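Local coordinates for inositol 2-dehydrogenase/D-chiro-inositol 3-dehydrogenase (Lactobacillus casei, PDB 4MIY), which oxidises myo-inositol and D-chiro-inositol to their keto forms with NAD as the hydride acceptor, working as a dehydrogenase of the Gfo/Idh/MocA family, at residues K85-D90 / K119-G124; E138-G143 / H182-D187; M168-T173 / I312-A317; Y234-K239 / I275-Q280. All coordinates share one frame; numbering follows the deposited sequence.

Contact 1. Residues K85-D90 / K119-G124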
loop_
_atom_site.group_PDB
_atom_site.type_symbol
_atom_site.label_atom_id
_atom_site.label_comp_id
_atom_site.label_asym_id
_atom_site.label_seq_id
_atom_site.Cartn_x
_atom_site.Cartn_y
_atom_site.Cartn_z
ATOM N N LYS A 85 -22.121 31.326 32.134
ATOM C CA LYS A 85 -21.689 32.651 32.516
ATOM C C LYS A 85 -21.188 33.499 31.378
ATOM O O LYS A 85 -21.384 34.677 31.338
ATOM C CB LYS A 85 -20.597 32.574 33.524
ATOM C CG LYS A 85 -21.050 32.297 34.916
ATOM C CD LYS A 85 -19.933 31.742 35.630
ATOM C CE LYS A 85 -20.110 31.861 37.063
ATOM N NZ LYS A 85 -20.245 30.487 37.462
ATOM N N ALA A 86 -20.542 32.885 30.413
ATOM C CA ALA A 86 -19.993 33.623 29.298
ATOM C C ALA A 86 -21.099 34.058 28.361
ATOM O O ALA A 86 -20.976 35.038 27.664
ATOM C CB ALA A 86 -18.945 32.766 28.578
ATOM N N LEU A 87 -22.199 33.328 28.372
ATOM C CA LEU A 87 -23.340 33.690 27.575
ATOM C C LEU A 87 -24.110 34.919 28.081
ATOM O O LEU A 87 -24.961 35.398 27.398
ATOM C CB LEU A 87 -24.275 32.527 27.426
ATOM C CG LEU A 87 -23.787 31.397 26.548
ATOM C CD1 LEU A 87 -24.563 30.161 26.819
ATOM C CD2 LEU A 87 -23.960 31.810 25.127
ATOM N N ASP A 88 -23.801 35.354 29.281
ATOM C CA ASP A 88 -24.282 36.632 29.784
ATOM C C ASP A 88 -23.441 37.791 29.265
ATOM O O ASP A 88 -23.806 38.913 29.459
ATOM C CB ASP A 88 -24.234 36.666 31.301
ATOM C CG ASP A 88 -25.260 35.781 31.945
ATOM O OD1 ASP A 88 -26.320 35.522 31.363
ATOM O OD2 ASP A 88 -24.974 35.354 33.042
ATOM N N THR A 89 -22.295 37.509 28.651
ATOM C CA THR A 89 -21.518 38.496 27.934
ATOM C C THR A 89 -21.749 38.371 26.446
ATOM O O THR A 89 -22.541 37.583 26.011
ATOM C CB THR A 89 -20.063 38.304 28.120
ATOM O OG1 THR A 89 -19.640 37.146 27.397
ATOM C CG2 THR A 89 -19.729 38.128 29.543
ATOM N N ASP A 90 -21.044 39.181 25.684
ATOM C CA ASP A 90 -21.151 39.178 24.245
ATOM C C ASP A 90 -19.968 38.432 23.610
ATOM O O ASP A 90 -19.796 38.434 22.429
ATOM C CB ASP A 90 -21.243 40.622 23.703
ATOM C CG ASP A 90 -22.679 41.069 23.510
ATOM O OD1 ASP A 90 -23.545 40.209 23.417
ATOM O OD2 ASP A 90 -22.965 42.268 23.427
ATOM N N LYS A 119 -24.970 33.245 17.128
ATOM C CA LYS A 119 -24.227 32.141 17.680
ATOM C C LYS A 119 -22.821 32.566 18.075
ATOM O O LYS A 119 -22.178 33.296 17.360
ATOM C CB LYS A 119 -24.188 31.055 16.634
ATOM C CG LYS A 119 -23.702 29.724 17.076
ATOM C CD LYS A 119 -23.699 28.777 15.912
ATOM C CE LYS A 119 -22.539 29.003 15.006
ATOM N NZ LYS A 119 -22.343 27.963 14.029
ATOM N N VAL A 120 -22.353 32.105 19.222
ATOM C CA VAL A 120 -21.025 32.423 19.688
ATOM C C VAL A 120 -20.206 31.218 20.116
ATOM O O VAL A 120 -19.058 31.342 20.341
ATOM C CB VAL A 120 -21.035 33.437 20.850
ATOM C CG1 VAL A 120 -21.394 34.801 20.345
ATOM C CG2 VAL A 120 -22.005 33.035 21.890
ATOM N N ILE A 121 -20.836 30.067 20.222
ATOM C CA ILE A 121 -20.128 28.908 20.741
ATOM C C ILE A 121 -19.614 27.959 19.647
ATOM O O ILE A 121 -20.342 27.567 18.772
ATOM C CB ILE A 121 -20.999 28.086 21.652
ATOM C CG1 ILE A 121 -21.350 28.868 22.919
ATOM C CG2 ILE A 121 -20.281 26.792 22.027
ATOM C CD1 ILE A 121 -22.571 28.343 23.600
ATOM N N GLN A 122 -18.335 27.632 19.774
ATOM C CA GLN A 122 -17.732 26.520 19.065
ATOM C C GLN A 122 -17.225 25.475 20.059
ATOM O O GLN A 122 -16.628 25.798 21.039
ATOM C CB GLN A 122 -16.590 27.003 18.163
ATOM C CG GLN A 122 -15.935 25.887 17.360
ATOM C CD GLN A 122 -15.056 26.397 16.269
ATOM O OE1 GLN A 122 -15.183 27.505 15.835
ATOM N NE2 GLN A 122 -14.150 25.580 15.842
ATOM N N VAL A 123 -17.499 24.218 19.766
ATOM C CA VAL A 123 -17.082 23.121 20.621
ATOM C C VAL A 123 -15.904 22.373 20.000
ATOM O O VAL A 123 -15.906 22.133 18.837
ATOM C CB VAL A 123 -18.217 22.157 20.843
ATOM C CG1 VAL A 123 -17.787 21.053 21.719
ATOM C CG2 VAL A 123 -19.363 22.888 21.463
ATOM N N GLY A 124 -14.943 21.985 20.811
ATOM C CA GLY A 124 -13.697 21.445 20.318
ATOM C C GLY A 124 -13.632 20.038 19.729
ATOM O O GLY A 124 -12.715 19.316 20.024
#
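In the NAD-binding Rossmann fold, the turn that leaves helix 79-86 meets the start of strand 121-123 and the residue before it, with Leu-87 touching Val-120 and Ile-121. Its CD2 methyl does most of the work: it lies 4.0 Å from Val-120 CG2 and equally 4.0 Å from Ile-121 CD1. The other branch, Leu-87 CD1, also reaches Ile-121 CD1, at 4.2 Å, and the end of the isoleucine sits against both methyls of the leucine. The two side chains meet at about a right angle. Ile-121 has CG1 anti to its own carbonyl carbon (chi1 -66°), which carries CD1 over to Leu-87. On Val-120 it is CG2, lodged between backbone N and carbonyl carbon, that faces the leucine. No hydrogen bond crosses here; the side-chain contact is apolar.

Strand 121-123 is the outermost strand of the parallel sheet within this chain, next to strand 92-95. Ile-93 of that neighbour touches both Leu-87 and Ile-121, while Ile-109 and Glu-113 of helix 103-113 pack on Ile-121 and Leu-87 respectively, so Leu-87 touches both strand 92-95 and helix 103-113.

The turn that presents Leu-87 is type I, from Ala-86 to Thr-89. Two donors of one residue grip Ala-86 O: Thr-89 N at 3.0 Å and Thr-89 OG1 at 2.5 Å, the hydroxyl coming in the carbonyl plane on a lone pair. Asp-88 OD1 makes a salt bridge to Lys-112, which ties the turn to helix 103-113.

Contact 2. Residues E138-G143 / H182-D187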
loop_
_atom_site.group_PDB
_atom_site.type_symbol
_atom_site.label_atom_id
_atom_site.label_comp_id
_atom_site.label_asym_id
_atom_site.label_seq_id
_atom_site.Cartn_x
_atom_site.Cartn_y
_atom_site.Cartn_z
ATOM N N GLU A 138 -15.681 14.674 1.861
ATOM C CA GLU A 138 -15.875 15.340 0.598
ATOM C C GLU A 138 -16.023 14.415 -0.568
ATOM O O GLU A 138 -16.894 14.581 -1.350
ATOM C CB GLU A 138 -14.770 16.368 0.373
ATOM C CG GLU A 138 -14.863 17.515 1.352
ATOM C CD GLU A 138 -13.767 18.538 1.160
ATOM O OE1 GLU A 138 -13.211 18.574 0.056
ATOM O OE2 GLU A 138 -13.466 19.282 2.111
ATOM N N LYS A 139 -15.196 13.388 -0.653
ATOM C CA LYS A 139 -15.351 12.391 -1.675
ATOM C C LYS A 139 -16.682 11.658 -1.586
ATOM O O LYS A 139 -17.292 11.419 -2.569
ATOM C CB LYS A 139 -14.181 11.408 -1.633
ATOM C CG LYS A 139 -13.971 10.548 -2.844
ATOM C CD LYS A 139 -13.601 11.340 -4.038
ATOM C CE LYS A 139 -13.104 10.482 -5.132
ATOM N NZ LYS A 139 -13.101 11.217 -6.404
ATOM N N LEU A 140 -17.095 11.303 -0.391
ATOM C CA LEU A 140 -18.361 10.641 -0.179
ATOM C C LEU A 140 -19.519 11.500 -0.710
ATOM O O LEU A 140 -20.374 11.028 -1.384
ATOM C CB LEU A 140 -18.547 10.370 1.301
ATOM C CG LEU A 140 -19.895 9.799 1.715
ATOM C CD1 LEU A 140 -20.088 8.462 1.088
ATOM C CD2 LEU A 140 -20.008 9.722 3.207
ATOM N N ASP A 141 -19.429 12.785 -0.470
ATOM C CA ASP A 141 -20.473 13.705 -0.856
ATOM C C ASP A 141 -20.584 13.938 -2.358
ATOM O O ASP A 141 -21.562 14.465 -2.813
ATOM C CB ASP A 141 -20.316 15.020 -0.109
ATOM C CG ASP A 141 -20.640 14.908 1.365
ATOM O OD1 ASP A 141 -21.226 13.911 1.771
ATOM O OD2 ASP A 141 -20.304 15.819 2.097
ATOM N N THR A 142 -19.582 13.550 -3.129
ATOM C CA THR A 142 -19.694 13.583 -4.581
ATOM C C THR A 142 -20.675 12.568 -5.157
ATOM O O THR A 142 -21.045 12.654 -6.292
ATOM C CB THR A 142 -18.351 13.378 -5.287
ATOM O OG1 THR A 142 -17.878 12.050 -5.076
ATOM C CG2 THR A 142 -17.342 14.356 -4.788
ATOM N N GLY A 143 -21.011 11.576 -4.361
ATOM C CA GLY A 143 -21.860 10.504 -4.819
ATOM C C GLY A 143 -21.191 9.321 -5.486
ATOM O O GLY A 143 -21.853 8.424 -5.914
ATOM N N HIS A 182 -22.393 11.562 12.481
ATOM C CA HIS A 182 -23.559 12.262 12.036
ATOM C C HIS A 182 -23.218 13.399 11.075
ATOM O O HIS A 182 -23.926 13.615 10.138
ATOM C CB HIS A 182 -24.475 12.674 13.207
ATOM C CG HIS A 182 -23.966 13.792 14.053
ATOM N ND1 HIS A 182 -24.189 15.112 13.758
ATOM C CD2 HIS A 182 -23.313 13.782 15.231
ATOM C CE1 HIS A 182 -23.626 15.859 14.677
ATOM N NE2 HIS A 182 -23.097 15.079 15.592
ATOM N N TRP A 183 -22.089 14.047 11.299
ATOM C CA TRP A 183 -21.562 15.035 10.371
ATOM C C TRP A 183 -21.119 14.418 9.058
ATOM O O TRP A 183 -21.450 14.887 8.047
ATOM C CB TRP A 183 -20.398 15.760 11.019
ATOM C CG TRP A 183 -19.482 16.535 10.117
ATOM C CD1 TRP A 183 -19.690 17.765 9.625
ATOM C CD2 TRP A 183 -18.184 16.141 9.654
ATOM N NE1 TRP A 183 -18.627 18.160 8.864
ATOM C CE2 TRP A 183 -17.682 17.180 8.889
ATOM C CE3 TRP A 183 -17.392 15.012 9.833
ATOM C CZ2 TRP A 183 -16.457 17.109 8.289
ATOM C CZ3 TRP A 183 -16.191 14.960 9.219
ATOM C CH2 TRP A 183 -15.739 15.991 8.481
ATOM N N LEU A 184 -20.374 13.328 9.140
ATOM C CA LEU A 184 -19.920 12.614 7.967
ATOM C C LEU A 184 -21.032 12.252 7.030
ATOM O O LEU A 184 -20.936 12.410 5.863
ATOM C CB LEU A 184 -19.222 11.322 8.392
ATOM C CG LEU A 184 -18.729 10.375 7.278
ATOM C CD1 LEU A 184 -17.618 10.959 6.460
ATOM C CD2 LEU A 184 -18.296 9.083 7.832
ATOM N N LEU A 185 -22.083 11.704 7.615
ATOM C CA LEU A 185 -23.200 11.143 6.910
ATOM C C LEU A 185 -24.355 12.112 6.686
ATOM O O LEU A 185 -25.252 11.776 5.995
ATOM C CB LEU A 185 -23.746 9.969 7.699
ATOM C CG LEU A 185 -22.808 8.792 7.947
ATOM C CD1 LEU A 185 -23.377 7.870 8.973
ATOM C CD2 LEU A 185 -22.590 8.075 6.662
ATOM N N ASP A 186 -24.283 13.285 7.276
ATOM C CA ASP A 186 -25.397 14.238 7.269
ATOM C C ASP A 186 -26.721 13.563 7.649
ATOM O O ASP A 186 -27.680 13.648 6.954
ATOM C CB ASP A 186 -25.489 14.938 5.928
ATOM C CG ASP A 186 -26.403 16.123 5.972
ATOM O OD1 ASP A 186 -26.698 16.573 7.083
ATOM O OD2 ASP A 186 -26.841 16.563 4.915
ATOM N N ASP A 187 -26.694 12.867 8.770
ATOM C CA ASP A 187 -27.800 12.071 9.212
ATOM C C ASP A 187 -27.938 12.173 10.726
ATOM O O ASP A 187 -27.175 12.828 11.354
ATOM C CB ASP A 187 -27.628 10.642 8.730
ATOM C CG ASP A 187 -28.934 9.878 8.622
ATOM O OD1 ASP A 187 -29.946 10.359 9.078
ATOM O OD2 ASP A 187 -28.922 8.791 8.080
HETATM O O HOH W 1 -22.605 12.978 3.835
#
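With CG anti to its backbone N (chi1 174°) and chi2 at 63°, Leu-140 sends CD2 across to Leu-184, whose side chain has nearly the same torsions. Leu-140 CD2 comes to 4.2 Å from Leu-184 CD1 and also lies 3.9 Å from Leu-184 O, so one methyl touches both the side chain and the carbonyl of its partner. This apolar touch is small.

Beside it runs a polar link through a single water. The water donates to Asp-141 OD1 and to Leu-184 O, at 2.7 Å from each. Carboxylate and carbonyl are both acceptors and could not bond each other; the water supplies both protons. The other carboxylate oxygen, Asp-141 OD2, forms a salt bridge with Lys-137, which probably offsets its charge; the same lysine makes a weak hydrogen bond to Leu-184 O.

Both segments are helix ends. The second closes in a Schellman motif, with Asp-186 at positive phi and Asp-187 N bonded to His-182 O. The end of helix 168-185 lies against the end of helix 131-141, where Leu-184 also touches Leu-136 and Trp-183 lies in a cation-pi contact with Lys-137, while Leu-249 of strand 248-250 packs on Leu-140.

Contact 3. Residues M168-T173 / I312-A317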
loop_
_atom_site.group_PDB
_atom_site.type_symbol
_atom_site.label_atom_id
_atom_site.label_comp_id
_atom_site.label_asym_id
_atom_site.label_seq_id
_atom_site.Cartn_x
_atom_site.Cartn_y
_atom_site.Cartn_z
ATOM N N MET A 168 -15.197 6.598 30.556
ATOM C CA MET A 168 -14.325 7.380 29.710
ATOM C C MET A 168 -14.093 6.776 28.335
ATOM O O MET A 168 -13.738 7.468 27.431
ATOM C CB MET A 168 -13.009 7.632 30.406
ATOM C CG MET A 168 -13.129 8.706 31.467
ATOM S SD MET A 168 -11.912 8.695 32.759
ATOM C CE MET A 168 -10.483 9.173 31.901
ATOM N N ALA A 169 -14.343 5.494 28.202
ATOM C CA ALA A 169 -14.327 4.891 26.897
ATOM C C ALA A 169 -15.324 5.573 26.003
ATOM O O ALA A 169 -15.131 5.657 24.838
ATOM C CB ALA A 169 -14.619 3.410 26.973
ATOM N N ILE A 170 -16.405 6.047 26.591
ATOM C CA ILE A 170 -17.378 6.849 25.867
ATOM C C ILE A 170 -16.991 8.338 25.880
ATOM O O ILE A 170 -16.793 8.923 24.871
ATOM C CB ILE A 170 -18.817 6.686 26.436
ATOM C CG1 ILE A 170 -19.231 5.232 26.560
ATOM C CG2 ILE A 170 -19.830 7.448 25.613
ATOM C CD1 ILE A 170 -19.057 4.411 25.358
ATOM N N THR A 171 -16.844 8.908 27.051
ATOM C CA THR A 171 -16.780 10.331 27.141
ATOM C C THR A 171 -15.463 10.947 26.642
ATOM O O THR A 171 -15.450 12.082 26.271
ATOM C CB THR A 171 -17.080 10.822 28.584
ATOM O OG1 THR A 171 -16.130 10.272 29.476
ATOM C CG2 THR A 171 -18.410 10.417 28.998
ATOM N N ASP A 172 -14.385 10.188 26.657
ATOM C CA ASP A 172 -13.099 10.696 26.245
ATOM C C ASP A 172 -12.643 10.162 24.872
ATOM O O ASP A 172 -11.931 10.799 24.172
ATOM C CB ASP A 172 -12.030 10.413 27.297
ATOM C CG ASP A 172 -12.140 11.327 28.508
ATOM O OD1 ASP A 172 -12.961 12.248 28.486
ATOM O OD2 ASP A 172 -11.409 11.132 29.459
ATOM N N THR A 173 -13.114 8.982 24.547
ATOM C CA THR A 173 -12.638 8.249 23.405
ATOM C C THR A 173 -13.688 8.156 22.288
ATOM O O THR A 173 -13.556 8.798 21.297
ATOM C CB THR A 173 -12.090 6.900 23.865
ATOM O OG1 THR A 173 -11.051 7.120 24.815
ATOM C CG2 THR A 173 -11.522 6.112 22.706
ATOM N N ILE A 312 -26.217 13.736 24.383
ATOM C CA ILE A 312 -27.332 12.798 24.378
ATOM C C ILE A 312 -26.847 11.396 24.020
ATOM O O ILE A 312 -27.226 10.421 24.615
ATOM C CB ILE A 312 -28.383 13.248 23.378
ATOM C CG1 ILE A 312 -29.054 14.529 23.857
ATOM C CG2 ILE A 312 -29.414 12.187 23.138
ATOM C CD1 ILE A 312 -29.828 15.166 22.825
ATOM N N THR A 313 -26.015 11.327 23.001
ATOM C CA THR A 313 -25.540 10.063 22.503
ATOM C C THR A 313 -24.610 9.402 23.512
ATOM O O THR A 313 -24.670 8.235 23.730
ATOM C CB THR A 313 -24.877 10.269 21.150
ATOM O OG1 THR A 313 -25.810 10.831 20.246
ATOM C CG2 THR A 313 -24.405 8.973 20.593
ATOM N N ALA A 314 -23.771 10.190 24.143
ATOM C CA ALA A 314 -22.877 9.674 25.147
ATOM C C ALA A 314 -23.628 9.126 26.350
ATOM O O ALA A 314 -23.271 8.150 26.913
ATOM C CB ALA A 314 -21.903 10.722 25.588
ATOM N N ALA A 315 -24.695 9.783 26.701
ATOM C CA ALA A 315 -25.481 9.326 27.809
ATOM C C ALA A 315 -26.216 8.027 27.459
ATOM O O ALA A 315 -26.312 7.151 28.264
ATOM C CB ALA A 315 -26.429 10.399 28.197
ATOM N N ALA A 316 -26.714 7.933 26.237
ATOM C CA ALA A 316 -27.313 6.702 25.762
ATOM C C ALA A 316 -26.294 5.556 25.781
ATOM O O ALA A 316 -26.609 4.460 26.125
ATOM C CB ALA A 316 -27.910 6.880 24.411
ATOM N N ALA A 317 -25.066 5.855 25.429
ATOM C CA ALA A 317 -24.028 4.871 25.418
ATOM C C ALA A 317 -23.631 4.455 26.821
ATOM O O ALA A 317 -23.396 3.303 27.076
ATOM C CB ALA A 317 -22.840 5.430 24.684
#
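The side-chain contact between 168-173 and 312-317 is apolar and centres on Ile-170, which meets Ala-314 and Ala-317. The branch methyl CG2 touches both alanines: Ile-170 CG2 is 3.7 Å from Ala-317 CB and 3.9 Å from Ala-314 CB. The longer branch leans on Ala-317, with Ile-170 CD1 4.0 Å from its CB and Ile-170 CG1 4.1 Å from it. CG1 is anti to the carbonyl carbon (chi1 -52°) and chi2 bends the chain again (-51°), folding CD1 back so that three carbons of the isoleucine gather round one methyl.

A second kind of contact is with the backbone: Ile-170 CG2 also lies 3.7 Å from Ala-314 O. The small alanines are consistent with the close approach of the helices, the CA atoms of Ile-170 and Ala-314 being 6.2 Å apart. Cutting this isoleucine back to an alanine is likely to open a gap beside the Ala-317 methyl and take away the contact with Ala-314 CB.

Within its own helix, Ile-170 belongs to a wider pi-type turn at 169-173. Helices 168-185 and 304-323 lie side by side against the mixed sheet: Ile-194 of strand 189-195 touches Ile-170, and Ile-192 of the same strand touches Ala-317.

Contact 4. Residues Y234-K239 / I275-Q280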
loop_
_atom_site.group_PDB
_atom_site.type_symbol
_atom_site.label_atom_id
_atom_site.label_comp_id
_atom_site.label_asym_id
_atom_site.label_seq_id
_atom_site.Cartn_x
_atom_site.Cartn_y
_atom_site.Cartn_z
ATOM N N TYR A 234 0.082 -1.489 20.393
ATOM C CA TYR A 234 0.933 -1.303 19.238
ATOM C C TYR A 234 1.074 0.154 18.786
ATOM O O TYR A 234 2.036 0.505 18.214
ATOM C CB TYR A 234 0.485 -2.181 18.053
ATOM C CG TYR A 234 -0.692 -1.681 17.255
ATOM C CD1 TYR A 234 -0.525 -0.780 16.247
ATOM C CD2 TYR A 234 -1.952 -2.117 17.510
ATOM C CE1 TYR A 234 -1.574 -0.325 15.530
ATOM C CE2 TYR A 234 -3.014 -1.657 16.797
ATOM C CZ TYR A 234 -2.814 -0.777 15.803
ATOM O OH TYR A 234 -3.860 -0.286 15.076
ATOM N N GLY A 235 0.062 0.956 19.042
ATOM C CA GLY A 235 -0.007 2.286 18.513
ATOM C C GLY A 235 -1.322 3.005 18.714
ATOM O O GLY A 235 -2.235 2.466 19.255
ATOM N N TYR A 236 -1.337 4.264 18.301
ATOM C CA TYR A 236 -2.528 5.061 18.204
ATOM C C TYR A 236 -2.966 5.126 16.750
ATOM O O TYR A 236 -2.216 5.510 15.902
ATOM C CB TYR A 236 -2.343 6.483 18.783
ATOM C CG TYR A 236 -3.640 7.255 18.771
ATOM C CD1 TYR A 236 -4.545 7.112 19.786
ATOM C CD2 TYR A 236 -3.995 8.074 17.715
ATOM C CE1 TYR A 236 -5.718 7.745 19.759
ATOM C CE2 TYR A 236 -5.181 8.712 17.696
ATOM C CZ TYR A 236 -6.054 8.534 18.699
ATOM O OH TYR A 236 -7.262 9.163 18.675
ATOM N N GLU A 237 -4.197 4.752 16.488
ATOM C CA GLU A 237 -4.686 4.721 15.133
ATOM C C GLU A 237 -6.176 4.991 15.040
ATOM O O GLU A 237 -6.933 4.494 15.815
ATOM C CB GLU A 237 -4.303 3.389 14.476
ATOM C CG GLU A 237 -4.504 3.339 13.004
ATOM C CD GLU A 237 -3.857 2.125 12.337
ATOM O OE1 GLU A 237 -3.301 1.268 13.010
ATOM O OE2 GLU A 237 -3.957 2.047 11.121
ATOM N N VAL A 238 -6.544 5.805 14.064
ATOM C CA VAL A 238 -7.918 6.067 13.704
ATOM C C VAL A 238 -8.193 5.509 12.298
ATOM O O VAL A 238 -7.529 5.845 11.374
ATOM C CB VAL A 238 -8.206 7.589 13.803
ATOM C CG1 VAL A 238 -9.524 7.960 13.230
ATOM C CG2 VAL A 238 -8.107 8.067 15.246
ATOM N N LYS A 239 -9.142 4.599 12.207
ATOM C CA LYS A 239 -9.501 3.984 10.943
ATOM C C LYS A 239 -10.952 4.286 10.618
ATOM O O LYS A 239 -11.753 4.389 11.486
ATOM C CB LYS A 239 -9.324 2.458 10.998
ATOM C CG LYS A 239 -7.989 1.962 11.507
ATOM C CD LYS A 239 -7.989 0.454 11.480
ATOM C CE LYS A 239 -6.710 -0.163 12.026
ATOM N NZ LYS A 239 -6.624 -1.579 11.729
ATOM N N ILE A 275 -1.814 12.986 20.573
ATOM C CA ILE A 275 -1.464 14.377 20.522
ATOM C C ILE A 275 -0.837 14.696 19.205
ATOM O O ILE A 275 -1.172 15.656 18.579
ATOM C CB ILE A 275 -0.513 14.734 21.641
ATOM C CG1 ILE A 275 -1.274 14.743 22.937
ATOM C CG2 ILE A 275 0.079 16.082 21.438
ATOM C CD1 ILE A 275 -0.406 14.628 24.090
ATOM N N ASN A 276 0.078 13.862 18.785
ATOM C CA ASN A 276 0.775 14.109 17.579
ATOM C C ASN A 276 -0.107 13.830 16.358
ATOM O O ASN A 276 -0.058 14.544 15.413
ATOM C CB ASN A 276 2.057 13.319 17.555
ATOM C CG ASN A 276 3.056 13.806 18.580
ATOM O OD1 ASN A 276 2.917 14.883 19.139
ATOM N ND2 ASN A 276 4.073 13.019 18.818
ATOM N N ARG A 277 -0.959 12.828 16.447
ATOM C CA ARG A 277 -1.859 12.489 15.341
ATOM C C ARG A 277 -2.749 13.634 14.919
ATOM O O ARG A 277 -3.009 13.801 13.799
ATOM C CB ARG A 277 -2.705 11.255 15.693
ATOM C CG ARG A 277 -3.793 10.906 14.705
ATOM C CD ARG A 277 -3.277 10.515 13.309
ATOM N NE ARG A 277 -4.357 10.242 12.387
ATOM C CZ ARG A 277 -5.017 11.177 11.733
ATOM N NH1 ARG A 277 -4.693 12.440 11.873
ATOM N NH2 ARG A 277 -5.980 10.863 10.909
ATOM N N PHE A 278 -3.176 14.422 15.883
ATOM C CA PHE A 278 -4.166 15.456 15.633
ATOM C C PHE A 278 -3.666 16.889 15.756
ATOM O O PHE A 278 -4.430 17.791 15.761
ATOM C CB PHE A 278 -5.484 15.170 16.399
ATOM C CG PHE A 278 -6.245 13.993 15.843
ATOM C CD1 PHE A 278 -6.772 14.041 14.581
ATOM C CD2 PHE A 278 -6.405 12.833 16.551
ATOM C CE1 PHE A 278 -7.437 12.993 14.053
ATOM C CE2 PHE A 278 -7.076 11.799 16.020
ATOM C CZ PHE A 278 -7.599 11.872 14.775
ATOM N N ILE A 279 -2.359 17.067 15.776
ATOM C CA ILE A 279 -1.741 18.385 15.805
ATOM C C ILE A 279 -2.332 19.301 14.730
ATOM O O ILE A 279 -2.689 20.406 14.990
ATOM C CB ILE A 279 -0.201 18.350 15.599
ATOM C CG1 ILE A 279 0.540 17.896 16.844
ATOM C CG2 ILE A 279 0.323 19.731 15.306
ATOM C CD1 ILE A 279 2.023 17.606 16.631
ATOM N N GLN A 280 -2.440 18.787 13.512
ATOM C CA GLN A 280 -2.947 19.570 12.410
ATOM C C GLN A 280 -4.387 19.970 12.631
ATOM O O GLN A 280 -4.737 21.092 12.430
ATOM C CB GLN A 280 -2.791 18.820 11.074
ATOM C CG GLN A 280 -3.467 19.465 9.906
ATOM C CD GLN A 280 -4.856 18.949 9.637
ATOM O OE1 GLN A 280 -5.060 17.781 9.470
ATOM N NE2 GLN A 280 -5.805 19.837 9.617
HETATM O O HOH W 2 -4.447 7.177 12.546
HETATM O O HOH W 3 -5.941 7.936 10.291
#
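Tyr-236, Val-238 and Phe-278 form the close-packed part of the contact, where the start of strand 237-244 meets the junction of helices 274-277 and 279-294. The tyrosine and phenylalanine rings meet edge against edge, with Tyr-236 OH 3.7 Å from Phe-278 CE2 and in the plane of the phenylalanine ring. Val-238 CG2 reaches the same edge, 3.9 Å from Phe-278 CZ. CG of Tyr-236 is anti to the backbone N (chi1 -175°), extending the ring toward Arg-277, whose CG lies at its edge, 4.0 Å from Tyr-236 CE2. Replacing this tyrosine by an alanine would probably open a gap beside Phe-278 CE2 and leave CB and CG of Arg-277 without the ring edge they rest on.

The wetter side is bridged by two waters. One accepts from Val-238 N at 2.9 Å and from Arg-277 NE at 3.1 Å; the other donates to Val-238 O and accepts from Arg-277 NH2 at 3.0 Å. The guanidinium stands 81° from the tyrosine ring, and Phe-278 CE1 sits 3.5 Å above the guanidinium plane, offset toward its rim.

Arg-277 also makes a salt bridge to Asp-130 and a cation-pi contact with Tyr-254, so its positive charge is probably well compensated although the residue is buried.

In the fold
Contact 1 belongs to the Rossmann domain, while contacts 2, 3 and 4 all fall in the C-terminal alpha/beta domain. Contacts 2 and 3 share helix 168-185: its start packs in contact 3 and its end in contact 2, with centres 23 Å apart. Contact 4 is nested in the chain loop that contact 3 closes, and their nearest atoms are about 7 Å apart. The NAD pocket draws on residues from both parts of the chain. Gly-124, in contact 1, touches the NAD. The side chain of Phe-278 in contact 4 is about 7 Å from the NAD. In contact 3, the side chain of Ala-314 is about 12 Å from the NAD. Contacts 1 and 4 lie on opposite sides of the chain's centre, 29 Å apart between centres.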